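Local coordinates for protein beta-glucosidase (Chaetomella raphigera, PDB 6JXG) that probably hydrolyses terminal, non-reducing beta-D-glucosyl residues with release of beta-D-glucose, as a secreted family 3 glycoside hydrolase of cellulose degradation, at residues P38-T43 and Y56-L61; A152-F157 and A192-I197; S196-Y201 and V230-A235; A209-F214 and I240-A245. All coordinates share one frame; numbering follows the deposited sequence.

Contact 1: residues P38-T43 and Y56-L61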
loop_
_atom_site.group_PDB
_atom_site.type_symbol
_atom_site.label_atom_id
_atom_site.label_comp_id
_atom_site.label_asym_id
_atom_site.label_seq_id
_atom_site.Cartn_x
_atom_site.Cartn_y
_atom_site.Cartn_z
ATOM N N PRO A 38 -18.782 10.586 -16.126
ATOM C CA PRO A 38 -17.964 11.587 -15.490
ATOM C C PRO A 38 -16.827 11.012 -14.630
ATOM O O PRO A 38 -15.848 11.689 -14.356
ATOM C CB PRO A 38 -18.934 12.303 -14.573
ATOM C CG PRO A 38 -19.899 11.238 -14.179
ATOM C CD PRO A 38 -20.114 10.470 -15.478
ATOM N N CYS A 39 -16.962 9.762 -14.268
ATOM C CA CYS A 39 -15.979 9.064 -13.434
ATOM C C CYS A 39 -14.965 8.273 -14.281
ATOM O O CYS A 39 -15.142 8.081 -15.470
ATOM C CB CYS A 39 -16.725 8.140 -12.445
ATOM S SG CYS A 39 -17.949 9.083 -11.484
ATOM N N VAL A 40 -13.945 7.725 -13.621
ATOM C CA VAL A 40 -12.950 6.909 -14.295
ATOM C C VAL A 40 -13.618 5.726 -14.988
ATOM O O VAL A 40 -13.150 5.263 -16.057
ATOM C CB VAL A 40 -11.820 6.529 -13.293
ATOM C CG1 VAL A 40 -10.760 5.595 -13.893
ATOM C CG2 VAL A 40 -11.139 7.826 -12.888
ATOM N N GLY A 41 -14.674 5.253 -14.371
ATOM C CA GLY A 41 -15.583 4.224 -14.930
ATOM C C GLY A 41 -17.004 4.467 -14.475
ATOM O O GLY A 41 -17.227 4.930 -13.364
ATOM N N ASN A 42 -17.958 4.148 -15.337
ATOM C CA ASN A 42 -19.385 4.185 -14.928
ATOM C C ASN A 42 -20.153 3.087 -15.570
ATOM O O ASN A 42 -19.831 2.612 -16.670
ATOM C CB ASN A 42 -20.052 5.526 -15.351
ATOM C CG ASN A 42 -19.614 6.718 -14.546
ATOM O OD1 ASN A 42 -20.201 7.067 -13.435
ATOM N ND2 ASN A 42 -18.686 7.437 -15.112
ATOM N N THR A 43 -21.195 2.645 -14.885
ATOM C CA THR A 43 -22.243 1.913 -15.516
ATOM C C THR A 43 -23.522 2.765 -15.550
ATOM O O THR A 43 -23.686 3.663 -14.734
ATOM C CB THR A 43 -22.488 0.527 -14.849
ATOM O OG1 THR A 43 -22.627 0.663 -13.445
ATOM C CG2 THR A 43 -21.352 -0.387 -15.174
ATOM N N TYR A 56 -17.096 4.744 -10.496
ATOM C CA TYR A 56 -15.847 4.107 -10.077
ATOM C C TYR A 56 -14.744 5.146 -10.266
ATOM O O TYR A 56 -14.552 5.661 -11.411
ATOM C CB TYR A 56 -15.563 2.919 -10.992
ATOM C CG TYR A 56 -16.511 1.728 -10.906
ATOM C CD1 TYR A 56 -16.111 0.517 -10.326
ATOM C CD2 TYR A 56 -17.742 1.773 -11.467
ATOM C CE1 TYR A 56 -16.952 -0.535 -10.282
ATOM C CE2 TYR A 56 -18.618 0.719 -11.408
ATOM C CZ TYR A 56 -18.213 -0.457 -10.826
ATOM O OH TYR A 56 -19.090 -1.511 -10.809
ATOM N N GLN A 57 -14.033 5.451 -9.189
ATOM C CA GLN A 57 -13.065 6.526 -9.217
ATOM C C GLN A 57 -11.715 6.094 -8.572
ATOM O O GLN A 57 -11.680 5.526 -7.483
ATOM C CB GLN A 57 -13.592 7.805 -8.560
ATOM C CG GLN A 57 -12.765 9.046 -8.883
ATOM C CD GLN A 57 -13.035 9.550 -10.300
ATOM O OE1 GLN A 57 -13.918 9.036 -11.021
ATOM N NE2 GLN A 57 -12.291 10.581 -10.708
ATOM N N ASP A 58 -10.631 6.433 -9.261
ATOM C CA ASP A 58 -9.260 6.319 -8.664
ATOM C C ASP A 58 -9.108 7.397 -7.543
ATOM O O ASP A 58 -9.898 8.383 -7.459
ATOM C CB ASP A 58 -8.203 6.579 -9.716
ATOM C CG ASP A 58 -7.984 5.438 -10.680
ATOM O OD1 ASP A 58 -7.998 4.313 -10.189
ATOM O OD2 ASP A 58 -7.799 5.688 -11.910
ATOM N N GLY A 59 -8.164 7.242 -6.638
ATOM C CA GLY A 59 -7.292 6.084 -6.551
ATOM C C GLY A 59 -7.030 5.818 -5.086
ATOM O O GLY A 59 -7.746 6.308 -4.229
ATOM N N PRO A 60 -5.986 5.029 -4.776
ATOM C CA PRO A 60 -5.753 4.594 -3.383
ATOM C C PRO A 60 -5.401 5.651 -2.350
ATOM O O PRO A 60 -5.668 5.410 -1.159
ATOM C CB PRO A 60 -4.626 3.493 -3.540
ATOM C CG PRO A 60 -4.724 3.094 -5.011
ATOM C CD PRO A 60 -5.137 4.314 -5.741
ATOM N N LEU A 61 -4.845 6.813 -2.748
ATOM C CA LEU A 61 -4.352 7.775 -1.776
ATOM C C LEU A 61 -5.114 9.085 -1.824
ATOM O O LEU A 61 -4.715 10.060 -1.196
ATOM C CB LEU A 61 -2.859 8.022 -1.985
ATOM C CG LEU A 61 -2.357 8.521 -3.325
ATOM C CD1 LEU A 61 -2.866 9.905 -3.747
ATOM C CD2 LEU A 61 -0.843 8.540 -3.401
HETATM O O HOH W 1 -21.466 -1.586 -12.152
#

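Contact 2: residues A152-F157 and A192-I197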
loop_
_atom_site.group_PDB
_atom_site.type_symbol
_atom_site.label_atom_id
_atom_site.label_comp_id
_atom_site.label_asym_id
_atom_site.label_seq_id
_atom_site.Cartn_x
_atom_site.Cartn_y
_atom_site.Cartn_z
ATOM N N ALA A 152 -14.895 -0.221 -1.179
ATOM C CA ALA A 152 -13.493 -0.311 -1.498
ATOM C C ALA A 152 -13.294 -1.403 -2.554
ATOM O O ALA A 152 -14.192 -2.206 -2.851
ATOM C CB ALA A 152 -12.683 -0.659 -0.222
ATOM N N CYS A 153 -12.120 -1.376 -3.173
ATOM C CA CYS A 153 -11.762 -2.232 -4.269
ATOM C C CYS A 153 -10.290 -2.634 -4.054
ATOM O O CYS A 153 -9.347 -1.902 -4.425
ATOM C CB CYS A 153 -11.890 -1.507 -5.614
ATOM S SG CYS A 153 -11.536 -2.653 -7.037
ATOM N N ALA A 154 -10.092 -3.826 -3.548
ATOM C CA ALA A 154 -8.772 -4.382 -3.452
ATOM C C ALA A 154 -8.208 -4.754 -4.833
ATOM O O ALA A 154 -8.781 -5.598 -5.570
ATOM C CB ALA A 154 -8.772 -5.611 -2.545
ATOM N N LYS A 155 -7.050 -4.214 -5.159
ATOM C CA LYS A 155 -6.491 -4.400 -6.519
ATOM C C LYS A 155 -4.984 -4.675 -6.371
ATOM O O LYS A 155 -4.390 -4.267 -5.326
ATOM C CB LYS A 155 -6.798 -3.169 -7.390
ATOM C CG LYS A 155 -6.063 -1.880 -7.073
ATOM C CD LYS A 155 -6.673 -0.667 -7.798
ATOM C CE LYS A 155 -5.681 0.462 -7.712
ATOM N NZ LYS A 155 -6.124 1.696 -8.377
ATOM N N HIS A 156 -4.305 -5.271 -7.336
ATOM C CA HIS A 156 -4.732 -5.807 -8.606
ATOM C C HIS A 156 -4.459 -7.312 -8.496
ATOM O O HIS A 156 -3.324 -7.745 -8.180
ATOM C CB HIS A 156 -3.876 -5.238 -9.744
ATOM C CG HIS A 156 -3.733 -3.750 -9.708
ATOM N ND1 HIS A 156 -2.822 -3.109 -8.892
ATOM C CD2 HIS A 156 -4.415 -2.775 -10.350
ATOM C CE1 HIS A 156 -2.925 -1.801 -9.072
ATOM N NE2 HIS A 156 -3.863 -1.580 -9.973
ATOM N N PHE A 157 -5.518 -8.094 -8.614
ATOM C CA PHE A 157 -5.454 -9.521 -8.439
ATOM C C PHE A 157 -5.040 -10.203 -9.788
ATOM O O PHE A 157 -5.841 -10.233 -10.714
ATOM C CB PHE A 157 -6.843 -10.063 -8.029
ATOM C CG PHE A 157 -6.836 -11.560 -7.718
ATOM C CD1 PHE A 157 -6.444 -11.987 -6.485
ATOM C CD2 PHE A 157 -7.183 -12.528 -8.712
ATOM C CE1 PHE A 157 -6.426 -13.377 -6.160
ATOM C CE2 PHE A 157 -7.164 -13.898 -8.408
ATOM C CZ PHE A 157 -6.758 -14.305 -7.124
ATOM N N ALA A 192 -12.173 -8.785 5.683
ATOM C CA ALA A 192 -12.673 -7.512 6.110
ATOM C C ALA A 192 -13.901 -7.006 5.276
ATOM O O ALA A 192 -14.175 -5.854 5.265
ATOM C CB ALA A 192 -11.567 -6.475 6.067
ATOM N N ASN A 193 -14.482 -7.866 4.451
ATOM C CA ASN A 193 -15.753 -7.564 3.693
ATOM C C ASN A 193 -15.557 -6.531 2.627
ATOM O O ASN A 193 -16.451 -5.786 2.270
ATOM C CB ASN A 193 -16.894 -7.188 4.618
ATOM C CG ASN A 193 -17.384 -8.389 5.412
ATOM O OD1 ASN A 193 -17.510 -9.495 4.884
ATOM N ND2 ASN A 193 -17.587 -8.189 6.693
ATOM N N VAL A 194 -14.356 -6.514 2.066
ATOM C CA VAL A 194 -14.144 -5.707 0.835
ATOM C C VAL A 194 -15.248 -5.924 -0.214
ATOM O O VAL A 194 -15.648 -7.052 -0.566
ATOM C CB VAL A 194 -12.737 -5.820 0.261
ATOM C CG1 VAL A 194 -12.595 -7.055 -0.604
ATOM C CG2 VAL A 194 -12.352 -4.575 -0.562
ATOM N N ALA A 195 -15.761 -4.812 -0.724
ATOM C CA ALA A 195 -16.914 -4.863 -1.671
ATOM C C ALA A 195 -16.586 -5.402 -3.036
ATOM O O ALA A 195 -17.444 -6.021 -3.726
ATOM C CB ALA A 195 -17.525 -3.459 -1.780
ATOM N N SER A 196 -15.350 -5.129 -3.491
ATOM C CA SER A 196 -14.925 -5.466 -4.867
ATOM C C SER A 196 -13.429 -5.774 -4.931
ATOM O O SER A 196 -12.653 -5.380 -4.037
ATOM C CB SER A 196 -15.280 -4.346 -5.879
ATOM O OG SER A 196 -14.538 -3.189 -5.626
ATOM N N ILE A 197 -13.043 -6.497 -5.960
ATOM C CA ILE A 197 -11.638 -6.794 -6.209
ATOM C C ILE A 197 -11.435 -6.598 -7.683
ATOM O O ILE A 197 -12.321 -6.911 -8.484
ATOM C CB ILE A 197 -11.334 -8.279 -5.839
ATOM C CG1 ILE A 197 -11.370 -8.479 -4.292
ATOM C CG2 ILE A 197 -10.030 -8.705 -6.442
ATOM C CD1 ILE A 197 -11.408 -9.915 -3.893
#

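Contact 3: residues S196-Y201 and V230-A235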
loop_
_atom_site.group_PDB
_atom_site.type_symbol
_atom_site.label_atom_id
_atom_site.label_comp_id
_atom_site.label_asym_id
_atom_site.label_seq_id
_atom_site.Cartn_x
_atom_site.Cartn_y
_atom_site.Cartn_z
ATOM N N SER A 196 -15.350 -5.129 -3.491
ATOM C CA SER A 196 -14.925 -5.466 -4.867
ATOM C C SER A 196 -13.429 -5.774 -4.931
ATOM O O SER A 196 -12.653 -5.380 -4.037
ATOM C CB SER A 196 -15.280 -4.346 -5.879
ATOM O OG SER A 196 -14.538 -3.189 -5.626
ATOM N N ILE A 197 -13.043 -6.497 -5.960
ATOM C CA ILE A 197 -11.638 -6.794 -6.209
ATOM C C ILE A 197 -11.435 -6.598 -7.683
ATOM O O ILE A 197 -12.321 -6.911 -8.484
ATOM C CB ILE A 197 -11.334 -8.279 -5.839
ATOM C CG1 ILE A 197 -11.370 -8.479 -4.292
ATOM C CG2 ILE A 197 -10.030 -8.705 -6.442
ATOM C CD1 ILE A 197 -11.408 -9.915 -3.893
ATOM N N MET A 198 -10.313 -6.004 -8.063
ATOM C CA MET A 198 -10.039 -5.745 -9.463
ATOM C C MET A 198 -9.026 -6.779 -9.971
ATOM O O MET A 198 -7.975 -6.994 -9.331
ATOM C CB MET A 198 -9.396 -4.357 -9.601
ATOM C CG MET A 198 -9.151 -3.887 -11.030
ATOM S SD MET A 198 -8.228 -2.361 -11.202
ATOM C CE MET A 198 -9.441 -1.211 -10.534
ATOM N N CYS A 199 -9.289 -7.389 -11.118
ATOM C CA CYS A 199 -8.325 -8.302 -11.697
ATOM C C CYS A 199 -7.291 -7.585 -12.557
ATOM O O CYS A 199 -7.572 -6.498 -13.086
ATOM C CB CYS A 199 -9.016 -9.414 -12.449
ATOM S SG CYS A 199 -10.282 -8.959 -13.645
ATOM N N SER A 200 -6.103 -8.197 -12.710
ATOM C CA SER A 200 -4.927 -7.498 -13.220
ATOM C C SER A 200 -4.708 -7.566 -14.700
ATOM O O SER A 200 -5.282 -8.363 -15.369
ATOM C CB SER A 200 -3.674 -7.971 -12.476
ATOM O OG SER A 200 -3.478 -9.343 -12.732
ATOM N N TYR A 201 -3.762 -6.756 -15.224
ATOM C CA TYR A 201 -3.439 -6.808 -16.646
ATOM C C TYR A 201 -2.608 -8.044 -17.110
ATOM O O TYR A 201 -2.640 -8.384 -18.296
ATOM C CB TYR A 201 -2.606 -5.601 -17.041
ATOM C CG TYR A 201 -3.365 -4.331 -17.169
ATOM C CD1 TYR A 201 -4.356 -4.223 -18.140
ATOM C CD2 TYR A 201 -3.082 -3.237 -16.362
ATOM C CE1 TYR A 201 -5.048 -3.024 -18.322
ATOM C CE2 TYR A 201 -3.761 -2.029 -16.528
ATOM C CZ TYR A 201 -4.740 -1.911 -17.493
ATOM O OH TYR A 201 -5.457 -0.757 -17.707
ATOM N N VAL A 230 -14.046 -6.600 -10.757
ATOM C CA VAL A 230 -14.034 -5.628 -11.803
ATOM C C VAL A 230 -12.726 -5.713 -12.576
ATOM O O VAL A 230 -11.678 -6.021 -12.006
ATOM C CB VAL A 230 -14.338 -4.262 -11.241
ATOM C CG1 VAL A 230 -13.331 -3.807 -10.174
ATOM C CG2 VAL A 230 -14.431 -3.263 -12.369
ATOM N N SER A 231 -12.762 -5.445 -13.881
ATOM C CA SER A 231 -11.520 -5.490 -14.625
ATOM C C SER A 231 -10.666 -4.309 -14.401
ATOM O O SER A 231 -11.145 -3.178 -14.253
ATOM C CB SER A 231 -11.762 -5.681 -16.122
ATOM O OG SER A 231 -12.379 -4.539 -16.666
ATOM N N ASP A 232 -9.345 -4.520 -14.508
ATOM C CA ASP A 232 -8.519 -3.368 -14.725
ATOM C C ASP A 232 -8.918 -2.822 -16.099
ATOM O O ASP A 232 -9.645 -3.486 -16.866
ATOM C CB ASP A 232 -7.025 -3.711 -14.562
ATOM C CG ASP A 232 -6.163 -2.517 -14.162
ATOM O OD1 ASP A 232 -6.560 -1.370 -14.435
ATOM O OD2 ASP A 232 -5.040 -2.731 -13.613
ATOM N N TRP A 233 -8.472 -1.593 -16.397
ATOM C CA TRP A 233 -9.050 -0.836 -17.465
ATOM C C TRP A 233 -8.587 -1.403 -18.798
ATOM O O TRP A 233 -7.431 -1.327 -19.183
ATOM C CB TRP A 233 -8.823 0.645 -17.320
ATOM C CG TRP A 233 -9.956 1.410 -16.680
ATOM C CD1 TRP A 233 -10.410 2.608 -17.099
ATOM C CD2 TRP A 233 -10.714 1.099 -15.475
ATOM N NE1 TRP A 233 -11.423 3.058 -16.295
ATOM C CE2 TRP A 233 -11.629 2.161 -15.282
ATOM C CE3 TRP A 233 -10.694 0.053 -14.539
ATOM C CZ2 TRP A 233 -12.533 2.194 -14.218
ATOM C CZ3 TRP A 233 -11.581 0.082 -13.487
ATOM C CH2 TRP A 233 -12.499 1.163 -13.323
ATOM N N ALA A 234 -9.584 -1.944 -19.504
ATOM C CA ALA A 234 -9.405 -2.671 -20.767
ATOM C C ALA A 234 -8.567 -3.947 -20.576
ATOM O O ALA A 234 -7.794 -4.326 -21.475
ATOM C CB ALA A 234 -8.825 -1.779 -21.862
ATOM N N ALA A 235 -8.696 -4.590 -19.411
ATOM C CA ALA A 235 -7.957 -5.843 -19.124
ATOM C C ALA A 235 -8.831 -7.041 -19.532
ATOM O O ALA A 235 -8.402 -8.193 -19.456
ATOM C CB ALA A 235 -7.519 -5.940 -17.650
HETATM O O HOH W 2 -6.531 -9.583 -17.689
HETATM O O HOH W 3 -3.112 -4.767 -13.246
#

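Contact 4: residues A209-F214 and I240-A245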
loop_
_atom_site.group_PDB
_atom_site.type_symbol
_atom_site.label_atom_id
_atom_site.label_comp_id
_atom_site.label_asym_id
_atom_site.label_seq_id
_atom_site.Cartn_x
_atom_site.Cartn_y
_atom_site.Cartn_z
ATOM N N ALA A 209 -5.426 -12.553 -16.256
ATOM C CA ALA A 209 -6.110 -12.602 -14.972
ATOM C C ALA A 209 -7.626 -12.416 -15.085
ATOM O O ALA A 209 -8.401 -13.149 -14.459
ATOM C CB ALA A 209 -5.492 -11.589 -14.027
ATOM N N CYS A 210 -8.075 -11.497 -15.940
ATOM C CA CYS A 210 -9.529 -11.238 -16.106
ATOM C C CYS A 210 -10.248 -12.292 -16.979
ATOM O O CYS A 210 -11.506 -12.258 -17.139
ATOM C CB CYS A 210 -9.729 -9.803 -16.620
ATOM S SG CYS A 210 -9.192 -8.560 -15.339
ATOM N N GLU A 211 -9.485 -13.268 -17.463
ATOM C CA GLU A 211 -9.968 -14.406 -18.270
ATOM C C GLU A 211 -9.699 -15.718 -17.627
ATOM O O GLU A 211 -9.902 -16.761 -18.192
ATOM C CB GLU A 211 -9.226 -14.391 -19.561
ATOM C CG GLU A 211 -9.329 -13.123 -20.378
ATOM C CD GLU A 211 -10.627 -12.970 -21.199
ATOM O OE1 GLU A 211 -11.179 -13.980 -21.763
ATOM O OE2 GLU A 211 -11.132 -11.829 -21.299
ATOM N N ASN A 212 -9.226 -15.681 -16.389
ATOM C CA ASN A 212 -8.697 -16.844 -15.682
ATOM C C ASN A 212 -9.687 -17.331 -14.677
ATOM O O ASN A 212 -10.102 -16.599 -13.758
ATOM C CB ASN A 212 -7.372 -16.437 -14.944
ATOM C CG ASN A 212 -6.595 -17.616 -14.459
ATOM O OD1 ASN A 212 -7.147 -18.539 -13.777
ATOM N ND2 ASN A 212 -5.338 -17.674 -14.859
ATOM N N ASN A 213 -10.009 -18.629 -14.759
ATOM C CA ASN A 213 -11.007 -19.190 -13.891
ATOM C C ASN A 213 -10.652 -19.100 -12.410
ATOM O O ASN A 213 -11.494 -19.384 -11.609
ATOM C CB ASN A 213 -11.277 -20.679 -14.211
ATOM C CG ASN A 213 -12.031 -20.874 -15.527
ATOM O OD1 ASN A 213 -12.448 -19.957 -16.214
ATOM N ND2 ASN A 213 -12.168 -22.108 -15.893
ATOM N N PHE A 214 -9.420 -18.752 -12.051
ATOM C CA PHE A 214 -9.103 -18.497 -10.634
ATOM C C PHE A 214 -9.888 -17.419 -9.920
ATOM O O PHE A 214 -9.944 -17.376 -8.687
ATOM C CB PHE A 214 -7.614 -18.423 -10.398
ATOM C CG PHE A 214 -6.917 -17.124 -10.695
ATOM C CD1 PHE A 214 -5.630 -16.963 -10.176
ATOM C CD2 PHE A 214 -7.431 -16.135 -11.503
ATOM C CE1 PHE A 214 -4.859 -15.826 -10.488
ATOM C CE2 PHE A 214 -6.675 -14.997 -11.800
ATOM C CZ PHE A 214 -5.398 -14.821 -11.281
ATOM N N ILE A 240 -16.716 -14.343 -23.911
ATOM C CA ILE A 240 -17.103 -15.593 -23.266
ATOM C C ILE A 240 -16.081 -15.944 -22.161
ATOM O O ILE A 240 -16.472 -16.350 -21.090
ATOM C CB ILE A 240 -17.135 -16.776 -24.307
ATOM C CG1 ILE A 240 -18.228 -16.541 -25.331
ATOM C CG2 ILE A 240 -17.294 -18.121 -23.608
ATOM C CD1 ILE A 240 -18.013 -17.332 -26.630
ATOM N N GLY A 241 -14.788 -15.771 -22.461
ATOM C CA GLY A 241 -13.726 -16.117 -21.500
ATOM C C GLY A 241 -13.882 -15.435 -20.185
ATOM O O GLY A 241 -13.860 -16.091 -19.134
ATOM N N SER A 242 -14.051 -14.111 -20.242
ATOM C CA SER A 242 -14.153 -13.331 -19.044
ATOM C C SER A 242 -15.407 -13.676 -18.225
ATOM O O SER A 242 -15.327 -13.828 -17.009
ATOM C CB SER A 242 -14.099 -11.829 -19.365
ATOM O OG SER A 242 -15.103 -11.426 -20.280
ATOM N N ALA A 243 -16.585 -13.683 -18.857
ATOM C CA ALA A 243 -17.803 -14.058 -18.164
ATOM C C ALA A 243 -17.642 -15.385 -17.432
ATOM O O ALA A 243 -18.002 -15.519 -16.244
ATOM C CB ALA A 243 -18.987 -14.122 -19.145
ATOM N N ASN A 244 -17.186 -16.375 -18.168
ATOM C CA ASN A 244 -17.123 -17.769 -17.640
ATOM C C ASN A 244 -16.056 -17.959 -16.591
ATOM O O ASN A 244 -16.203 -18.803 -15.694
ATOM C CB ASN A 244 -17.019 -18.756 -18.767
ATOM C CG ASN A 244 -18.319 -18.878 -19.517
ATOM O OD1 ASN A 244 -19.379 -18.368 -19.085
ATOM N ND2 ASN A 244 -18.246 -19.523 -20.667
ATOM N N ALA A 245 -15.069 -17.075 -16.612
ATOM C CA ALA A 245 -13.993 -17.097 -15.605
ATOM C C ALA A 245 -14.396 -16.521 -14.299
ATOM O O ALA A 245 -13.768 -16.797 -13.291
ATOM C CB ALA A 245 -12.816 -16.283 -16.129
HETATM O O HOH W 4 -13.213 -18.737 -18.917
#

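Contact 1: residues P38-T43 and Y56-L61
Q57 turns its amide back toward the backbone at C39 and V40, an example of a side-chain amide serving a backbone N-H at a bulge. Its CG lies anti to the backbone N (chi1 -165°) and the chain then bends, which brings OE1 to 2.9 Å from V40 N. The N-H of V40 approaches this oxygen from above the amide plane, 37° out of it, and not along a lone pair. The side chains of V40 and Q57 cross at about a right angle, V40 CG2 lying 3.6 Å from Q57 CD. The other methyl, V40 CG1, rests against D58 OD2, a carboxylate oxygen that forms a salt bridge with R64.

The two segments form a classic beta bulge here: V40 and G41 both face Y56, and strand 41-42 pairs antiparallel with strand 55-57 through G41 N to Y56 O (3.0 Å) and Y56 N to G41 O (2.9 Å). The Y56 ring presents its edge to G41 O, with CD2 3.7 Å from that oxygen. A water in the plane of the ring joins Y56 OH, at 2.7 Å, to T43 OG1.

Contact 2: residues A152-F157 and A192-I197
V194 pushes one methyl, CG2, into the shallow hollow left by the small side chains of A152 and A154, and it illustrates how alanines on one strand make room for a bulkier neighbour. CG2 stands anti to the backbone N of V194 and reaches A152 CB at 3.9 Å, with A154 CB slightly farther off. Helix 131-147 covers the same surface through M138, I142 and M145. The next bump is I197: its CG2 branch fits against F157 CB at 3.8 Å while CG1 leans on A154 CB, and L219 of helix 214-222 packs on both I197 and F157.

On the other face of the sheet C153 and S196 lie side by side, S196 OG being 3.1 Å from C153 CB. These residues, like A154 and I197, are paired in parallel, so strands 151-157 and 196-199 are adjacent staves of the TIM-barrel-like N-terminal domain. A Schellman motif at N193 ends the preceding helix and turns the chain toward the second strand. A154 N donates to S196 O at 3.0 Å.

At A152 O two donors from one residue converge: S196 OG at 3.0 Å, tilted 30° from the carbonyl plane, and, weakly, S196 N at 3.2 Å. With an alanine at S196 the hydroxyl is gone, and A152 O would probably keep just the weak backbone bond from this strand. The chemistry thus divides by face: hydrocarbon packs toward the helices, whereas a serine hydroxyl ties down a buried carbonyl where the regular parallel pairing begins.

Contact 3: residues S196-Y201 and V230-A235
M198 stretches along the neighbouring strand and runs from V230 past D232 to W233, a good example of how a flexible side chain follows a changing surface. Its CB touches V230 CG1 at 4.0 Å. CB and CG both pass V230 O, CG at 3.4 Å. With CG anti to the backbone N (chi1 -175°), the chain runs on past D232 N, which lies 3.5 Å from CG. SD then rests 3.6 Å from D232 CG, and after a bend the terminal CE reaches the W233 indole at CZ3, 3.9 Å away.

Beyond the methionine, D232 lies over one face of the Y201 ring: its CB is 4.1 Å from the ring centroid in a CH-pi contact, and the carboxylate is stacked at 28° to the ring plane. Y201 OH donates to W233 O, a short bond of 2.5 Å on a carbonyl lone pair. The parallel strands 196-199 and 228-231 lead into this region, the second running into the Ser-Asp-Trp sequence familiar from family 3 glycosidases, whose Asp and Trp open a type II beta turn from D232 to A235.

Gripped at both oxygens, OD1 by W233 N and OD2 by a water shared with Y201 N, and stacked on the Y201 ring, the D232 carboxylate is probably largely fixed in rotation.

Contact 4: residues A209-F214 and I240-A245
Running beside helix 239-245, the short 3-10 turn and following loop bring E211 CA within 4.4 Å of S242 CA and N213 CA within 4.0 Å of A245 CA, with no direct hydrogen bond between the segments. Small residues are consistent with so close an approach. A245 CB sits in the bend of the loop, 3.5 Å from E211 C, and G241 lets E211 OE1 come to 3.3 Å from its CA, where a CB would clash.

The E211 chain bends at chi2 (-80°) and folds over the helix, OE2 lying 3.5 Å from S242 CB; its carboxylate accepts hydrogen bonds from T238 OG1 and H237 N. An alanine in place of E211 would probably leave H237 N and the T238 hydroxyl without this acceptor and open a gap beside G241. Farther along, N213 OD1 meets A245 CA at 3.3 Å and shares a water with G241 O.

C210, in the same turn, is bonded to C199. N212 OD1 accepts from F214 N at 2.9 Å, a nearly straight capping bond (169° at the hydrogen) at the start of helix 214-222. The arrangement is that of a strand-to-helix loop packed against a neighbouring helix in a beta/alpha barrel, with an asparagine capping the helix that follows.

All four contacts fall within the family 3 N-terminal, TIM-barrel-like region. Contacts 1, 2 and 3 lie on one mixed sheet, ordered 41-42, 55-57, 105-106, 151-157, 196-199, 228-231. Contact 1 closes before the others open; contact 2 passes strand 196-199 on to contact 3, and contacts 3 and 4 interleave along the chain. Centres of contacts 2 and 3, and of 3 and 4, are about 11 Å apart, whereas those of 1 and 4 are about 23 Å apart. W233 NE1 with V40 O links contact 3 to contact 1, and the C199–C210 disulfide joins contact 3 to the loop 209-214 of contact 4. The disulfide thus ties strand 196-199 covalently to the loop before helix 214-222.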